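Local coordinates for peptide ABC transporter, peptide-binding protein (Enterococcus faecalis, PDB 3O6P) that is the C-terminal part of a solute-binding protein of the OppA type that probably captures peptides for uptake by an ABC transporter, at residues S47-A59 / K66-Y78. Sequence-based numbering, arbitrary orientation.
Sequences SIEPNGLVPADMA and KDFAKEAGSQIEY
The carbonyl oxygen of Asn51 is gripped twice: Ser74 OG donates to Asn51 O over 2.7 Å, in the carbonyl plane and on a lone pair, and a water that also accepts the N-H of Gln75 donates to the same oxygen. Ser74 OG in turn accepts from Ile76 N, closing an ST turn just past the helix. Close by, Ile76 CD1 meets Pro50 CG at 3.9 Å, the two side chains crossing almost perpendicularly. The side chain of Asn51, extended at chi1 179°, reaches across the C-terminal end of the helix, where ND2 donates to Gly73 O (3.0 Å) from above the carbonyl plane, while OD1 receives a second water. Gly73, with positive phi, is where the chain leaves the helix.

At the opposite end of helix 68-72, Asp67 is the N-cap. Its OD2 accepts weakly from Ala69 N and Lys70 N, and its carboxylate also draws weak bonds from Asp57 N, the straighter of them to OD2 (170°). A water joins Asp67 OD1 to Pro55 O and Ala59 N, and Phe68 N donates to Ala59 O (2.8 Å). The like-charged Asp57 OD1 lies 4.6 Å from Asp67 OD2.

Between these polar ends, Val54 crosses the Phe68 ring at about a right angle, CG1 standing 3.5 Å from CD2, and Ala69 CB packs on Ala56 CB. Trp206 meets the Phe68 ring edge-to-face, and Glu213 holds Val54 N. The contact thus folds the loop after helix 35-43 back along a short helix capped at its N-terminus by Asp67, within the solute-binding protein family 5 fold.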
# COMPACT_ATOMS: atom_id res chain seq x y z
N SER A 47 -1.61 -15.22 7.77
CA SER A 47 -1.86 -13.88 7.20
C SER A 47 -3.35 -13.73 6.94
O SER A 47 -4.03 -14.70 6.61
CB SER A 47 -1.10 -13.70 5.88
OG SER A 47 0.29 -13.94 6.07
N ILE A 48 -3.84 -12.50 7.07
CA ILE A 48 -5.27 -12.22 6.77
C ILE A 48 -5.40 -11.09 5.78
O ILE A 48 -4.45 -10.32 5.55
CB ILE A 48 -6.08 -11.89 8.06
CG1 ILE A 48 -5.60 -10.60 8.71
CG2 ILE A 48 -6.01 -13.05 9.04
CD1 ILE A 48 -6.49 -10.10 9.85
N GLU A 49 -6.57 -10.99 5.15
CA GLU A 49 -6.84 -9.86 4.26
C GLU A 49 -6.58 -8.52 4.97
O GLU A 49 -6.86 -8.39 6.17
CB GLU A 49 -8.27 -9.89 3.77
CG GLU A 49 -8.52 -11.03 2.82
CD GLU A 49 -9.98 -11.15 2.46
OE1 GLU A 49 -10.51 -10.24 1.81
OE2 GLU A 49 -10.61 -12.15 2.83
N PRO A 50 -6.02 -7.54 4.23
CA PRO A 50 -5.73 -6.25 4.88
C PRO A 50 -6.98 -5.36 4.86
O PRO A 50 -7.61 -5.20 3.80
CB PRO A 50 -4.65 -5.66 3.97
CG PRO A 50 -5.02 -6.18 2.56
CD PRO A 50 -5.69 -7.55 2.79
N ASN A 51 -7.38 -4.81 6.00
CA ASN A 51 -8.44 -3.80 5.99
C ASN A 51 -7.96 -2.58 5.21
O ASN A 51 -8.66 -2.07 4.32
CB ASN A 51 -8.79 -3.38 7.41
CG ASN A 51 -9.87 -2.33 7.43
OD1 ASN A 51 -11.05 -2.66 7.22
ND2 ASN A 51 -9.48 -1.06 7.64
N GLY A 52 -6.74 -2.16 5.53
CA GLY A 52 -6.12 -0.97 4.90
C GLY A 52 -4.63 -1.02 5.18
O GLY A 52 -3.98 -2.07 5.03
N LEU A 53 -4.09 0.12 5.56
CA LEU A 53 -2.68 0.22 5.88
C LEU A 53 -2.46 -0.10 7.35
O LEU A 53 -1.64 -0.96 7.69
CB LEU A 53 -2.15 1.61 5.54
CG LEU A 53 -0.71 1.88 6.00
CD1 LEU A 53 0.27 0.90 5.33
CD2 LEU A 53 -0.29 3.33 5.73
N VAL A 54 -3.16 0.59 8.23
CA VAL A 54 -2.96 0.33 9.67
C VAL A 54 -3.61 -1.03 9.99
O VAL A 54 -4.77 -1.25 9.60
CB VAL A 54 -3.62 1.44 10.51
CG1 VAL A 54 -3.63 1.10 12.00
CG2 VAL A 54 -2.90 2.77 10.28
N PRO A 55 -2.89 -1.95 10.66
CA PRO A 55 -3.50 -3.25 11.00
C PRO A 55 -4.76 -3.13 11.84
O PRO A 55 -4.88 -2.21 12.66
CB PRO A 55 -2.41 -3.94 11.83
CG PRO A 55 -1.17 -3.36 11.31
CD PRO A 55 -1.46 -1.93 11.02
N ALA A 56 -5.66 -4.08 11.64
CA ALA A 56 -6.86 -4.26 12.46
C ALA A 56 -6.51 -4.89 13.81
O ALA A 56 -5.50 -5.58 13.93
CB ALA A 56 -7.86 -5.15 11.73
N ASP A 57 -7.37 -4.67 14.80
CA ASP A 57 -7.21 -5.22 16.15
C ASP A 57 -5.92 -4.78 16.80
O ASP A 57 -5.32 -5.53 17.58
CB ASP A 57 -7.26 -6.76 16.15
CG ASP A 57 -8.54 -7.30 15.57
OD1 ASP A 57 -9.61 -6.70 15.80
OD2 ASP A 57 -8.48 -8.34 14.87
N MSE A 58 -5.48 -3.56 16.51
CA MSE A 58 -4.23 -3.06 17.08
C MSE A 58 -4.41 -1.82 17.96
O MSE A 58 -3.90 -1.78 19.08
CB MSE A 58 -3.20 -2.77 15.99
CG MSE A 58 -1.87 -2.34 16.56
SE MSE A 58 -0.68 -1.67 15.20
CE MSE A 58 -1.53 0.04 14.80
N ALA A 59 -5.12 -0.82 17.45
CA ALA A 59 -5.33 0.44 18.17
C ALA A 59 -6.80 0.75 18.43
O ALA A 59 -7.65 0.59 17.54
CB ALA A 59 -4.67 1.60 17.43
N LYS A 66 -13.34 1.46 20.33
CA LYS A 66 -13.47 1.18 18.90
C LYS A 66 -12.14 1.00 18.20
O LYS A 66 -11.18 1.74 18.43
CB LYS A 66 -14.30 2.24 18.20
CG LYS A 66 -15.72 2.35 18.75
CD LYS A 66 -16.46 3.56 18.15
CE LYS A 66 -15.86 4.90 18.60
NZ LYS A 66 -15.91 5.08 20.09
N ASP A 67 -12.08 -0.01 17.34
CA ASP A 67 -10.86 -0.31 16.63
C ASP A 67 -10.59 0.72 15.55
O ASP A 67 -11.50 1.13 14.83
CB ASP A 67 -10.97 -1.70 16.00
CG ASP A 67 -9.70 -2.11 15.32
OD1 ASP A 67 -8.62 -2.11 15.96
OD2 ASP A 67 -9.76 -2.45 14.13
N PHE A 68 -9.33 1.14 15.42
CA PHE A 68 -8.93 2.07 14.36
C PHE A 68 -9.39 1.59 12.98
O PHE A 68 -9.94 2.37 12.20
CB PHE A 68 -7.42 2.26 14.32
CG PHE A 68 -6.96 3.32 13.34
CD1 PHE A 68 -6.89 4.67 13.72
CD2 PHE A 68 -6.61 2.97 12.04
CE1 PHE A 68 -6.48 5.65 12.80
CE2 PHE A 68 -6.20 3.93 11.12
CZ PHE A 68 -6.13 5.28 11.50
N ALA A 69 -9.10 0.34 12.65
CA ALA A 69 -9.43 -0.17 11.30
C ALA A 69 -10.94 -0.19 11.06
O ALA A 69 -11.39 0.15 9.96
CB ALA A 69 -8.82 -1.56 11.07
N LYS A 70 -11.72 -0.55 12.07
CA LYS A 70 -13.17 -0.56 11.93
C LYS A 70 -13.71 0.86 11.71
O LYS A 70 -14.59 1.08 10.87
CB LYS A 70 -13.85 -1.21 13.13
CG LYS A 70 -13.59 -2.68 13.28
CD LYS A 70 -14.15 -3.17 14.62
CE LYS A 70 -14.17 -4.69 14.73
NZ LYS A 70 -15.21 -5.15 15.71
N GLU A 71 -13.18 1.82 12.46
CA GLU A 71 -13.59 3.21 12.33
C GLU A 71 -13.21 3.80 10.97
O GLU A 71 -13.98 4.59 10.40
CB GLU A 71 -12.99 4.06 13.45
CG GLU A 71 -13.73 3.96 14.76
CD GLU A 71 -13.33 5.05 15.73
OE1 GLU A 71 -12.46 4.78 16.57
OE2 GLU A 71 -13.87 6.18 15.64
N ALA A 72 -12.04 3.42 10.46
CA ALA A 72 -11.56 3.95 9.19
C ALA A 72 -12.38 3.38 8.04
O ALA A 72 -12.56 4.04 7.02
CB ALA A 72 -10.05 3.62 9.01
N GLY A 73 -12.91 2.18 8.22
CA GLY A 73 -13.46 1.41 7.07
C GLY A 73 -12.38 0.87 6.13
O GLY A 73 -11.19 1.03 6.37
N SER A 74 -12.81 0.21 5.06
CA SER A 74 -11.89 -0.35 4.10
C SER A 74 -12.22 0.14 2.71
O SER A 74 -13.40 0.11 2.32
CB SER A 74 -11.98 -1.90 4.10
OG SER A 74 -11.06 -2.44 3.15
N GLN A 75 -11.19 0.51 1.94
CA GLN A 75 -11.37 0.80 0.51
C GLN A 75 -10.63 -0.22 -0.37
O GLN A 75 -10.42 0.00 -1.59
CB GLN A 75 -10.90 2.24 0.24
CG GLN A 75 -11.68 3.21 1.16
CD GLN A 75 -11.47 4.67 0.86
OE1 GLN A 75 -10.81 5.40 1.62
NE2 GLN A 75 -12.07 5.11 -0.24
N ILE A 76 -10.27 -1.35 0.22
CA ILE A 76 -9.59 -2.43 -0.52
C ILE A 76 -10.62 -3.43 -1.02
O ILE A 76 -11.38 -3.98 -0.21
CB ILE A 76 -8.49 -3.12 0.30
CG1 ILE A 76 -7.39 -2.10 0.64
CG2 ILE A 76 -7.93 -4.39 -0.49
CD1 ILE A 76 -6.25 -2.67 1.42
N GLU A 77 -10.67 -3.59 -2.34
CA GLU A 77 -11.60 -4.49 -3.01
C GLU A 77 -10.85 -5.32 -4.01
O GLU A 77 -9.86 -4.87 -4.59
CB GLU A 77 -12.63 -3.69 -3.81
CG GLU A 77 -14.00 -3.64 -3.19
CD GLU A 77 -13.99 -2.97 -1.87
OE1 GLU A 77 -13.24 -1.98 -1.71
OE2 GLU A 77 -14.74 -3.42 -0.97
N TYR A 78 -11.35 -6.53 -4.24
CA TYR A 78 -10.94 -7.34 -5.37
C TYR A 78 -12.09 -7.35 -6.36
O TYR A 78 -13.21 -7.76 -6.01
CB TYR A 78 -10.58 -8.77 -4.92
CG TYR A 78 -10.48 -9.71 -6.07
CD1 TYR A 78 -9.51 -9.53 -7.06
CD2 TYR A 78 -11.37 -10.76 -6.21
CE1 TYR A 78 -9.44 -10.38 -8.18
CE2 TYR A 78 -11.30 -11.62 -7.29
CZ TYR A 78 -10.33 -11.42 -8.28
OH TYR A 78 -10.26 -12.27 -9.37
O HOH W 1 -8.60 0.44 3.06
O HOH W 2 -13.44 -1.95 8.13
O HOH W 3 -6.39 -1.13 14.67